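Local coordinates for viral structural protein 4 (Bombyx mori cytoplasmic polyhedrosis virus, PDB 6TZ0) that binds GTP and accompanies the viral RNA-dependent RNA polymerase, probably supporting transcription of the double-stranded RNA genome, at residues R204-T209 with M224-F229; G17-P22 with E247-R252; S416-K421 with E454-Q459. All coordinates share one frame; numbering follows the deposited sequence.

Contact 1. Residues R204-T209 with M224-F229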
loop_
_atom_site.group_PDB
_atom_site.type_symbol
_atom_site.label_atom_id
_atom_site.label_comp_id
_atom_site.label_asym_id
_atom_site.label_seq_id
_atom_site.Cartn_x
_atom_site.Cartn_y
_atom_site.Cartn_z
ATOM N N ARG B 204 -11.936 50.727 -23.485
ATOM C CA ARG B 204 -11.954 49.837 -24.638
ATOM C C ARG B 204 -10.820 50.206 -25.590
ATOM O O ARG B 204 -10.699 51.371 -25.969
ATOM C CB ARG B 204 -13.296 49.913 -25.359
ATOM C CG ARG B 204 -13.393 49.002 -26.577
ATOM C CD ARG B 204 -13.433 47.537 -26.165
ATOM N NE ARG B 204 -13.357 46.617 -27.300
ATOM C CZ ARG B 204 -14.406 46.133 -27.956
ATOM N NH1 ARG B 204 -15.628 46.486 -27.598
ATOM N NH2 ARG B 204 -14.235 45.297 -28.972
ATOM N N PRO B 205 -9.969 49.259 -25.977
ATOM C CA PRO B 205 -8.830 49.596 -26.838
ATOM C C PRO B 205 -9.238 49.937 -28.261
ATOM O O PRO B 205 -10.265 49.487 -28.770
ATOM C CB PRO B 205 -7.978 48.322 -26.809
ATOM C CG PRO B 205 -8.369 47.644 -25.576
ATOM C CD PRO B 205 -9.822 47.918 -25.397
ATOM N N PHE B 206 -8.400 50.742 -28.906
ATOM C CA PHE B 206 -8.559 51.100 -30.306
ATOM C C PHE B 206 -7.225 50.914 -31.007
ATOM O O PHE B 206 -6.218 51.490 -30.590
ATOM C CB PHE B 206 -9.040 52.541 -30.466
ATOM C CG PHE B 206 -9.275 52.942 -31.889
ATOM C CD1 PHE B 206 -10.408 52.528 -32.558
ATOM C CD2 PHE B 206 -8.360 53.735 -32.557
ATOM C CE1 PHE B 206 -10.624 52.891 -33.865
ATOM C CE2 PHE B 206 -8.571 54.093 -33.865
ATOM C CZ PHE B 206 -9.706 53.676 -34.516
ATOM N N GLU B 207 -7.224 50.132 -32.077
ATOM C CA GLU B 207 -5.998 49.765 -32.768
ATOM C C GLU B 207 -5.713 50.733 -33.907
ATOM O O GLU B 207 -6.522 50.867 -34.829
ATOM C CB GLU B 207 -6.108 48.340 -33.299
ATOM C CG GLU B 207 -4.907 47.884 -34.085
ATOM C CD GLU B 207 -5.006 46.434 -34.503
ATOM O OE1 GLU B 207 -6.011 45.781 -34.155
ATOM O OE2 GLU B 207 -4.085 45.948 -35.190
ATOM N N LEU B 208 -4.560 51.393 -33.847
ATOM C CA LEU B 208 -4.053 52.183 -34.958
ATOM C C LEU B 208 -3.184 51.287 -35.827
ATOM O O LEU B 208 -2.229 50.689 -35.332
ATOM C CB LEU B 208 -3.244 53.376 -34.458
ATOM C CG LEU B 208 -3.969 54.481 -33.701
ATOM C CD1 LEU B 208 -2.971 55.484 -33.177
ATOM C CD2 LEU B 208 -4.969 55.154 -34.608
ATOM N N THR B 209 -3.511 51.182 -37.106
ATOM C CA THR B 209 -2.680 50.459 -38.057
ATOM C C THR B 209 -2.175 51.441 -39.106
ATOM O O THR B 209 -2.356 52.649 -38.987
ATOM C CB THR B 209 -3.440 49.295 -38.697
ATOM O OG1 THR B 209 -4.575 49.791 -39.411
ATOM C CG2 THR B 209 -3.905 48.315 -37.647
ATOM N N MET B 224 -11.045 59.695 -21.931
ATOM C CA MET B 224 -11.683 59.069 -20.785
ATOM C C MET B 224 -12.422 57.789 -21.135
ATOM O O MET B 224 -13.098 57.232 -20.268
ATOM C CB MET B 224 -12.653 60.055 -20.134
ATOM C CG MET B 224 -11.982 61.260 -19.506
ATOM S SD MET B 224 -11.433 62.453 -20.739
ATOM C CE MET B 224 -11.056 63.866 -19.709
ATOM N N THR B 225 -12.334 57.324 -22.355
ATOM C CA THR B 225 -13.101 56.153 -22.755
ATOM C C THR B 225 -12.252 55.090 -23.435
ATOM O O THR B 225 -12.478 53.898 -23.221
ATOM C CB THR B 225 -14.248 56.617 -23.676
ATOM O OG1 THR B 225 -15.028 57.601 -22.991
ATOM C CG2 THR B 225 -15.164 55.471 -24.079
ATOM N N ARG B 226 -11.262 55.482 -24.224
ATOM C CA ARG B 226 -10.544 54.548 -25.072
ATOM C C ARG B 226 -9.060 54.558 -24.738
ATOM O O ARG B 226 -8.506 55.578 -24.322
ATOM C CB ARG B 226 -10.742 54.896 -26.551
ATOM C CG ARG B 226 -12.195 54.981 -26.978
ATOM C CD ARG B 226 -12.894 53.642 -26.954
ATOM N NE ARG B 226 -12.421 52.699 -27.959
ATOM C CZ ARG B 226 -12.941 52.589 -29.174
ATOM N NH1 ARG B 226 -13.942 53.376 -29.534
ATOM N NH2 ARG B 226 -12.468 51.697 -30.029
ATOM N N SER B 227 -8.426 53.408 -24.919
ATOM C CA SER B 227 -6.981 53.274 -24.852
ATOM C C SER B 227 -6.465 52.922 -26.238
ATOM O O SER B 227 -7.229 52.528 -27.121
ATOM C CB SER B 227 -6.573 52.216 -23.827
ATOM O OG SER B 227 -7.032 50.940 -24.208
ATOM N N ILE B 228 -5.164 53.079 -26.439
ATOM C CA ILE B 228 -4.580 53.053 -27.773
ATOM C C ILE B 228 -3.626 51.877 -27.895
ATOM O O ILE B 228 -2.716 51.721 -27.077
ATOM C CB ILE B 228 -3.864 54.375 -28.090
ATOM C CG1 ILE B 228 -4.863 55.522 -28.080
ATOM C CG2 ILE B 228 -3.129 54.306 -29.409
ATOM C CD1 ILE B 228 -5.964 55.367 -29.093
ATOM N N PHE B 229 -3.831 51.063 -28.922
ATOM C CA PHE B 229 -2.904 50.005 -29.301
ATOM C C PHE B 229 -2.184 50.427 -30.575
ATOM O O PHE B 229 -2.746 50.361 -31.669
ATOM C CB PHE B 229 -3.641 48.684 -29.465
ATOM C CG PHE B 229 -2.794 47.584 -30.007
ATOM C CD1 PHE B 229 -1.638 47.196 -29.358
ATOM C CD2 PHE B 229 -3.191 46.883 -31.123
ATOM C CE1 PHE B 229 -0.865 46.177 -29.856
ATOM C CE2 PHE B 229 -2.428 45.852 -31.617
ATOM C CZ PHE B 229 -1.267 45.499 -30.982
#
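Arg-204 O is gripped by two donors of the facing strand. Ser-227 N (3.2 Å) and Arg-226 NE (2.9 Å) reach Arg-204 O from opposite faces of its carbonyl plane. The Arg-226 chain bends at chi2 and chi3 (both -68°), lies beside the Arg-204 side chain and brings NE to the Arg-204 carbonyl. Its guanidinium edge meets the oxygen nearly in plane, while NH2 adds a weak bond to Pro-205 O. Arg-226 NH2 also sits at the edge of the Phe-206 ring, 3.4 Å from Phe-206 CD1, with the two flat groups almost perpendicular.

The strands 204-208 and 226-230 form a two-stranded parallel sheet. The chain between them, lacking helix and strand, makes the return. Phe-206 N bonds Ser-227 O (2.8 Å), Phe-229 N bonds Phe-206 O (2.9 Å), and Leu-208 N bonds Phe-229 O. Ile-228 and Leu-208 are buried; Leu-208 CD1 meets Ile-228 CG2 at 4.0 Å. Glu-207 and Phe-229 are partly exposed by contrast, though Ser-227 on their face of the sheet is buried. These two side chains run alongside each other, with Glu-207 CG 3.6 Å from Phe-229 CD2. The Glu-207 carboxylate goes on to bond Asn-231.

Contact 2. Residues G17-P22 with E247-R252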
loop_
_atom_site.group_PDB
_atom_site.type_symbol
_atom_site.label_atom_id
_atom_site.label_comp_id
_atom_site.label_asym_id
_atom_site.label_seq_id
_atom_site.Cartn_x
_atom_site.Cartn_y
_atom_site.Cartn_z
ATOM N N GLY B 17 -3.656 44.652 -21.000
ATOM C CA GLY B 17 -4.198 45.637 -21.905
ATOM C C GLY B 17 -5.454 46.309 -21.413
ATOM O O GLY B 17 -6.242 46.793 -22.230
ATOM N N LEU B 18 -5.661 46.365 -20.101
ATOM C CA LEU B 18 -6.902 46.835 -19.503
ATOM C C LEU B 18 -6.588 47.996 -18.577
ATOM O O LEU B 18 -5.786 47.853 -17.652
ATOM C CB LEU B 18 -7.590 45.712 -18.725
ATOM C CG LEU B 18 -8.471 44.650 -19.379
ATOM C CD1 LEU B 18 -7.715 43.735 -20.285
ATOM C CD2 LEU B 18 -9.035 43.832 -18.267
ATOM N N TYR B 19 -7.219 49.135 -18.822
ATOM C CA TYR B 19 -7.000 50.352 -18.059
ATOM C C TYR B 19 -8.301 50.783 -17.407
ATOM O O TYR B 19 -9.353 50.755 -18.047
ATOM C CB TYR B 19 -6.486 51.459 -18.968
ATOM C CG TYR B 19 -5.074 51.246 -19.434
ATOM C CD1 TYR B 19 -4.188 50.510 -18.686
ATOM C CD2 TYR B 19 -4.647 51.721 -20.652
ATOM C CE1 TYR B 19 -2.903 50.302 -19.113
ATOM C CE2 TYR B 19 -3.356 51.513 -21.080
ATOM C CZ TYR B 19 -2.491 50.800 -20.301
ATOM O OH TYR B 19 -1.199 50.568 -20.700
ATOM N N LEU B 20 -8.227 51.177 -16.139
ATOM C CA LEU B 20 -9.420 51.597 -15.418
ATOM C C LEU B 20 -9.976 52.893 -15.986
ATOM O O LEU B 20 -9.234 53.827 -16.298
ATOM C CB LEU B 20 -9.132 51.770 -13.925
ATOM C CG LEU B 20 -8.981 50.520 -13.062
ATOM C CD1 LEU B 20 -8.554 50.894 -11.661
ATOM C CD2 LEU B 20 -10.289 49.767 -13.021
ATOM N N ARG B 21 -11.283 52.924 -16.137
ATOM C CA ARG B 21 -11.973 54.122 -16.576
ATOM C C ARG B 21 -11.990 55.121 -15.422
ATOM O O ARG B 21 -12.241 54.722 -14.282
ATOM C CB ARG B 21 -13.381 53.732 -17.018
ATOM C CG ARG B 21 -14.183 54.810 -17.686
ATOM C CD ARG B 21 -15.448 54.241 -18.273
ATOM N NE ARG B 21 -15.152 53.351 -19.385
ATOM C CZ ARG B 21 -16.061 52.601 -19.992
ATOM N NH1 ARG B 21 -17.325 52.640 -19.592
ATOM N NH2 ARG B 21 -15.708 51.814 -20.997
ATOM N N PRO B 22 -11.698 56.401 -15.663
ATOM C CA PRO B 22 -11.470 57.335 -14.551
ATOM C C PRO B 22 -12.746 57.670 -13.796
ATOM O O PRO B 22 -13.866 57.472 -14.267
ATOM C CB PRO B 22 -10.895 58.574 -15.240
ATOM C CG PRO B 22 -11.409 58.500 -16.618
ATOM C CD PRO B 22 -11.449 57.045 -16.962
ATOM N N GLU B 247 -3.101 63.181 -25.010
ATOM C CA GLU B 247 -3.819 62.913 -23.774
ATOM C C GLU B 247 -4.249 61.465 -23.630
ATOM O O GLU B 247 -4.887 61.127 -22.629
ATOM C CB GLU B 247 -5.058 63.799 -23.664
ATOM C CG GLU B 247 -4.770 65.271 -23.453
ATOM C CD GLU B 247 -6.039 66.074 -23.265
ATOM O OE1 GLU B 247 -7.136 65.494 -23.409
ATOM O OE2 GLU B 247 -5.943 67.284 -22.973
ATOM N N TYR B 248 -3.935 60.605 -24.587
ATOM C CA TYR B 248 -4.408 59.236 -24.489
ATOM C C TYR B 248 -3.337 58.380 -23.834
ATOM O O TYR B 248 -2.167 58.755 -23.759
ATOM C CB TYR B 248 -4.776 58.644 -25.856
ATOM C CG TYR B 248 -5.963 59.259 -26.592
ATOM C CD1 TYR B 248 -6.684 60.319 -26.074
ATOM C CD2 TYR B 248 -6.409 58.712 -27.773
ATOM C CE1 TYR B 248 -7.748 60.853 -26.751
ATOM C CE2 TYR B 248 -7.489 59.238 -28.448
ATOM C CZ TYR B 248 -8.155 60.306 -27.923
ATOM O OH TYR B 248 -9.231 60.851 -28.574
ATOM N N VAL B 249 -3.752 57.216 -23.357
ATOM C CA VAL B 249 -2.845 56.254 -22.752
ATOM C C VAL B 249 -2.659 55.094 -23.723
ATOM O O VAL B 249 -3.611 54.655 -24.379
ATOM C CB VAL B 249 -3.363 55.814 -21.363
ATOM C CG1 VAL B 249 -4.741 55.185 -21.433
ATOM C CG2 VAL B 249 -2.369 54.911 -20.671
ATOM N N PHE B 250 -1.414 54.654 -23.880
ATOM C CA PHE B 250 -1.088 53.618 -24.850
ATOM C C PHE B 250 -0.883 52.309 -24.104
ATOM O O PHE B 250 -0.213 52.279 -23.070
ATOM C CB PHE B 250 0.186 53.915 -25.661
ATOM C CG PHE B 250 0.094 55.085 -26.629
ATOM C CD1 PHE B 250 -1.001 55.931 -26.684
ATOM C CD2 PHE B 250 1.097 55.264 -27.564
ATOM C CE1 PHE B 250 -1.059 56.966 -27.586
ATOM C CE2 PHE B 250 1.039 56.294 -28.479
ATOM C CZ PHE B 250 -0.042 57.143 -28.487
ATOM N N ILE B 251 -1.443 51.228 -24.628
ATOM C CA ILE B 251 -1.208 49.929 -24.015
ATOM C C ILE B 251 0.148 49.415 -24.480
ATOM O O ILE B 251 0.603 49.705 -25.592
ATOM C CB ILE B 251 -2.351 48.940 -24.322
ATOM C CG1 ILE B 251 -2.400 48.543 -25.784
ATOM C CG2 ILE B 251 -3.687 49.564 -24.015
ATOM C CD1 ILE B 251 -3.418 47.471 -26.025
ATOM N N ARG B 252 0.830 48.685 -23.605
ATOM C CA ARG B 252 2.223 48.316 -23.820
ATOM C C ARG B 252 2.367 46.807 -23.790
ATOM O O ARG B 252 2.051 46.169 -22.781
ATOM C CB ARG B 252 3.124 48.960 -22.769
ATOM C CG ARG B 252 3.208 50.464 -22.895
ATOM C CD ARG B 252 4.264 51.031 -21.976
ATOM N NE ARG B 252 3.957 50.776 -20.574
ATOM C CZ ARG B 252 3.202 51.566 -19.819
ATOM N NH1 ARG B 252 2.668 52.665 -20.332
ATOM N NH2 ARG B 252 2.977 51.256 -18.549
#
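Gly-17 and Ile-251 bring two irregular loops together, their CA atoms 5.6 Å apart, the nearest backbone pair of the contact. Gly-17 leaves helix 10-15 with positive phi (87°) in a Schellman motif. Positive phi at this position is the usual place for glycine in such a motif. The chain then turns Tyr-19 toward the other segment.

Tyr-19 carries most of the contact. Its CD2 and CE2 side meets both methyls of Val-249, with Tyr-19 CD2 3.6 Å from Val-249 CG1 and Tyr-19 CE2 3.6 Å from Val-249 CG2. Ile-251 adds its CG2 methyl, 3.5 Å from Tyr-19 CE2. Ile-251 holds this methyl anti to its carbonyl carbon, which brings it to the ring. Val-249 CG1 and Ile-251 CG2 both come at a slant to the ring. At the far end, Tyr-19 OH donates to Phe-250 O at 3.1 Å. The carbonyl oxygen lies near the ring plane, but the hydroxyl sits 35° out of the carbonyl plane.

The contact lies against strand 226-230, where Tyr-19 and Ile-251 both touch Ser-227. CB of Phe-250 points away from 17-22, and its ring makes a cation-pi contact with Arg-240. Tyr-19 also ties back to Lys-203 through its backbone.

The chemistry implies a mostly apolar contact with one polar bond. The buried tyrosine is packed by aliphatic methyls, and its hydroxyl is satisfied by a backbone carbonyl, a bond that also limits how the ring can swing.

Contact 3. Residues S416-K421 with E454-Q459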
loop_
_atom_site.group_PDB
_atom_site.type_symbol
_atom_site.label_atom_id
_atom_site.label_comp_id
_atom_site.label_asym_id
_atom_site.label_seq_id
_atom_site.Cartn_x
_atom_site.Cartn_y
_atom_site.Cartn_z
ATOM N N SER B 416 25.388 6.245 -37.008
ATOM C CA SER B 416 24.825 5.542 -35.868
ATOM C C SER B 416 24.492 4.101 -36.231
ATOM O O SER B 416 24.331 3.749 -37.399
ATOM C CB SER B 416 23.574 6.259 -35.365
ATOM O OG SER B 416 22.983 5.556 -34.293
ATOM N N TYR B 417 24.395 3.263 -35.197
ATOM C CA TYR B 417 24.105 1.844 -35.389
ATOM C C TYR B 417 22.663 1.624 -35.827
ATOM O O TYR B 417 22.394 0.824 -36.737
ATOM C CB TYR B 417 24.400 1.093 -34.092
ATOM C CG TYR B 417 24.123 -0.387 -34.133
ATOM C CD1 TYR B 417 24.979 -1.251 -34.795
ATOM C CD2 TYR B 417 23.010 -0.921 -33.496
ATOM C CE1 TYR B 417 24.731 -2.602 -34.831
ATOM C CE2 TYR B 417 22.753 -2.274 -33.528
ATOM C CZ TYR B 417 23.619 -3.108 -34.195
ATOM O OH TYR B 417 23.365 -4.458 -34.226
ATOM N N TYR B 418 21.727 2.338 -35.199
ATOM C CA TYR B 418 20.320 2.181 -35.542
ATOM C C TYR B 418 20.014 2.727 -36.927
ATOM O O TYR B 418 19.099 2.234 -37.592
ATOM C CB TYR B 418 19.438 2.867 -34.505
ATOM C CG TYR B 418 19.546 2.289 -33.121
ATOM C CD1 TYR B 418 19.095 1.007 -32.852
ATOM C CD2 TYR B 418 20.033 3.049 -32.069
ATOM C CE1 TYR B 418 19.178 0.477 -31.588
ATOM C CE2 TYR B 418 20.105 2.533 -30.802
ATOM C CZ TYR B 418 19.677 1.247 -30.568
ATOM O OH TYR B 418 19.746 0.731 -29.302
ATOM N N GLU B 419 20.776 3.722 -37.382
ATOM C CA GLU B 419 20.602 4.238 -38.735
ATOM C C GLU B 419 21.011 3.201 -39.769
ATOM O O GLU B 419 20.349 3.050 -40.801
ATOM C CB GLU B 419 21.411 5.521 -38.902
ATOM C CG GLU B 419 20.935 6.634 -37.997
ATOM C CD GLU B 419 21.759 7.894 -38.117
ATOM O OE1 GLU B 419 22.786 7.877 -38.826
ATOM O OE2 GLU B 419 21.379 8.905 -37.493
ATOM N N GLN B 420 22.078 2.452 -39.487
ATOM C CA GLN B 420 22.511 1.372 -40.366
ATOM C C GLN B 420 21.492 0.241 -40.399
ATOM O O GLN B 420 21.175 -0.282 -41.478
ATOM C CB GLN B 420 23.867 0.860 -39.898
ATOM C CG GLN B 420 24.964 1.890 -40.022
ATOM C CD GLN B 420 26.244 1.471 -39.341
ATOM O OE1 GLN B 420 26.304 0.431 -38.689
ATOM N NE2 GLN B 420 27.278 2.292 -39.475
ATOM N N LYS B 421 20.955 -0.132 -39.233
ATOM C CA LYS B 421 19.960 -1.202 -39.198
ATOM C C LYS B 421 18.666 -0.787 -39.893
ATOM O O LYS B 421 18.070 -1.583 -40.631
ATOM C CB LYS B 421 19.684 -1.627 -37.758
ATOM C CG LYS B 421 20.916 -2.097 -37.008
ATOM C CD LYS B 421 21.579 -3.300 -37.657
ATOM C CE LYS B 421 20.771 -4.562 -37.477
ATOM N NZ LYS B 421 21.496 -5.743 -38.008
ATOM N N GLU B 454 11.784 -4.551 -33.076
ATOM C CA GLU B 454 12.540 -5.775 -32.816
ATOM C C GLU B 454 14.043 -5.533 -32.821
ATOM O O GLU B 454 14.778 -6.208 -32.094
ATOM C CB GLU B 454 12.196 -6.846 -33.846
ATOM C CG GLU B 454 10.796 -7.391 -33.742
ATOM C CD GLU B 454 10.497 -8.405 -34.821
ATOM O OE1 GLU B 454 11.349 -8.587 -35.712
ATOM O OE2 GLU B 454 9.408 -9.015 -34.784
ATOM N N VAL B 455 14.529 -4.604 -33.640
ATOM C CA VAL B 455 15.967 -4.342 -33.571
ATOM C C VAL B 455 16.290 -3.353 -32.449
ATOM O O VAL B 455 17.438 -3.288 -31.997
ATOM C CB VAL B 455 16.523 -3.884 -34.935
ATOM C CG1 VAL B 455 16.235 -2.451 -35.208
ATOM C CG2 VAL B 455 18.005 -4.162 -35.049
ATOM N N LEU B 456 15.298 -2.613 -31.948
ATOM C CA LEU B 456 15.531 -1.754 -30.788
ATOM C C LEU B 456 15.530 -2.529 -29.476
ATOM O O LEU B 456 16.280 -2.184 -28.561
ATOM C CB LEU B 456 14.481 -0.643 -30.716
ATOM C CG LEU B 456 14.539 0.526 -31.694
ATOM C CD1 LEU B 456 13.294 1.352 -31.577
ATOM C CD2 LEU B 456 15.726 1.382 -31.405
ATOM N N ILE B 457 14.688 -3.560 -29.360
ATOM C CA ILE B 457 14.488 -4.246 -28.082
ATOM C C ILE B 457 15.723 -5.023 -27.635
ATOM O O ILE B 457 15.932 -5.200 -26.432
ATOM C CB ILE B 457 13.233 -5.147 -28.179
ATOM C CG1 ILE B 457 12.806 -5.701 -26.823
ATOM C CG2 ILE B 457 13.441 -6.302 -29.121
ATOM C CD1 ILE B 457 12.363 -4.684 -25.878
ATOM N N ALA B 458 16.594 -5.425 -28.565
ATOM C CA ALA B 458 17.769 -6.218 -28.225
ATOM C C ALA B 458 18.809 -5.436 -27.442
ATOM O O ALA B 458 19.668 -6.050 -26.802
ATOM C CB ALA B 458 18.404 -6.777 -29.493
ATOM N N GLN B 459 18.742 -4.110 -27.463
ATOM C CA GLN B 459 19.716 -3.263 -26.804
ATOM C C GLN B 459 19.204 -2.689 -25.496
ATOM O O GLN B 459 19.937 -1.956 -24.828
ATOM C CB GLN B 459 20.125 -2.133 -27.743
ATOM C CG GLN B 459 20.626 -2.637 -29.069
ATOM C CD GLN B 459 21.865 -3.475 -28.929
ATOM O OE1 GLN B 459 22.767 -3.145 -28.163
ATOM N NE2 GLN B 459 21.910 -4.585 -29.647
#
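The bond from Lys-421 N to Tyr-417 O, 3.0 Å, belongs to the first turn of helix 417-427, whose Tyr-418 and Lys-421 reach Val-455, Leu-456 and Gln-459. No hydrogen bond crosses between the segments. Leu-456 lays its CD2 methyl over one face of the Tyr-418 ring in a CH-pi contact, 3.9 Å from the ring centroid. Leu-456 CD2 lies toward the rim, 3.6 Å from Tyr-418 CE1, and the two side chains cross at about a right angle. The Tyr-418 chi1 of -63° puts the ring anti to its carbonyl carbon and carries its hydroxyl to Gln-459.

This is helix-helix packing, with the start of helix 417-427 against the end of helix 442-457. Both come after strand 378-381 in sequence, a strand of the parallel sheet that carries the P-loop. Tyr-418 lies about 8 Å, side chain to side chain, from Lys-355, a GTP-binding residue of this protein, though no GTP is bound to this chain here. The Tyr-418 OH rests on the aliphatic part of Gln-459, 3.3 Å from Gln-459 CB, while the amide OE1 bonds Tyr-386. Lys-421 folds at chi2 and chi3 so that Lys-421 CE touches Val-455 CG2 (3.7 Å). Leu-456 also packs on Leu-365 of the RNA-dependent RNA polymerase chain.

From the N terminus, the chain leaves helix 10-15 and enters 17-22, the first half of contact 2. That contact closes only at 247-252, a loop of more than 220 residues. Contact 1 both opens and closes within this loop, its two strands joined by a short return. The two contacts meet at strand 226-230: Ile-228 O probably bonds Ile-251 N, and Ile-228 N probably bonds Val-249 O. Together they bind the N-terminal loop, the two-stranded sheet and the segment before strand 255-261. Contact 3 follows in series and joins two helices beyond the P-loop. It lies across the chain's centre from both, the centres of contact 1 and contact 3 being about 60 Å apart.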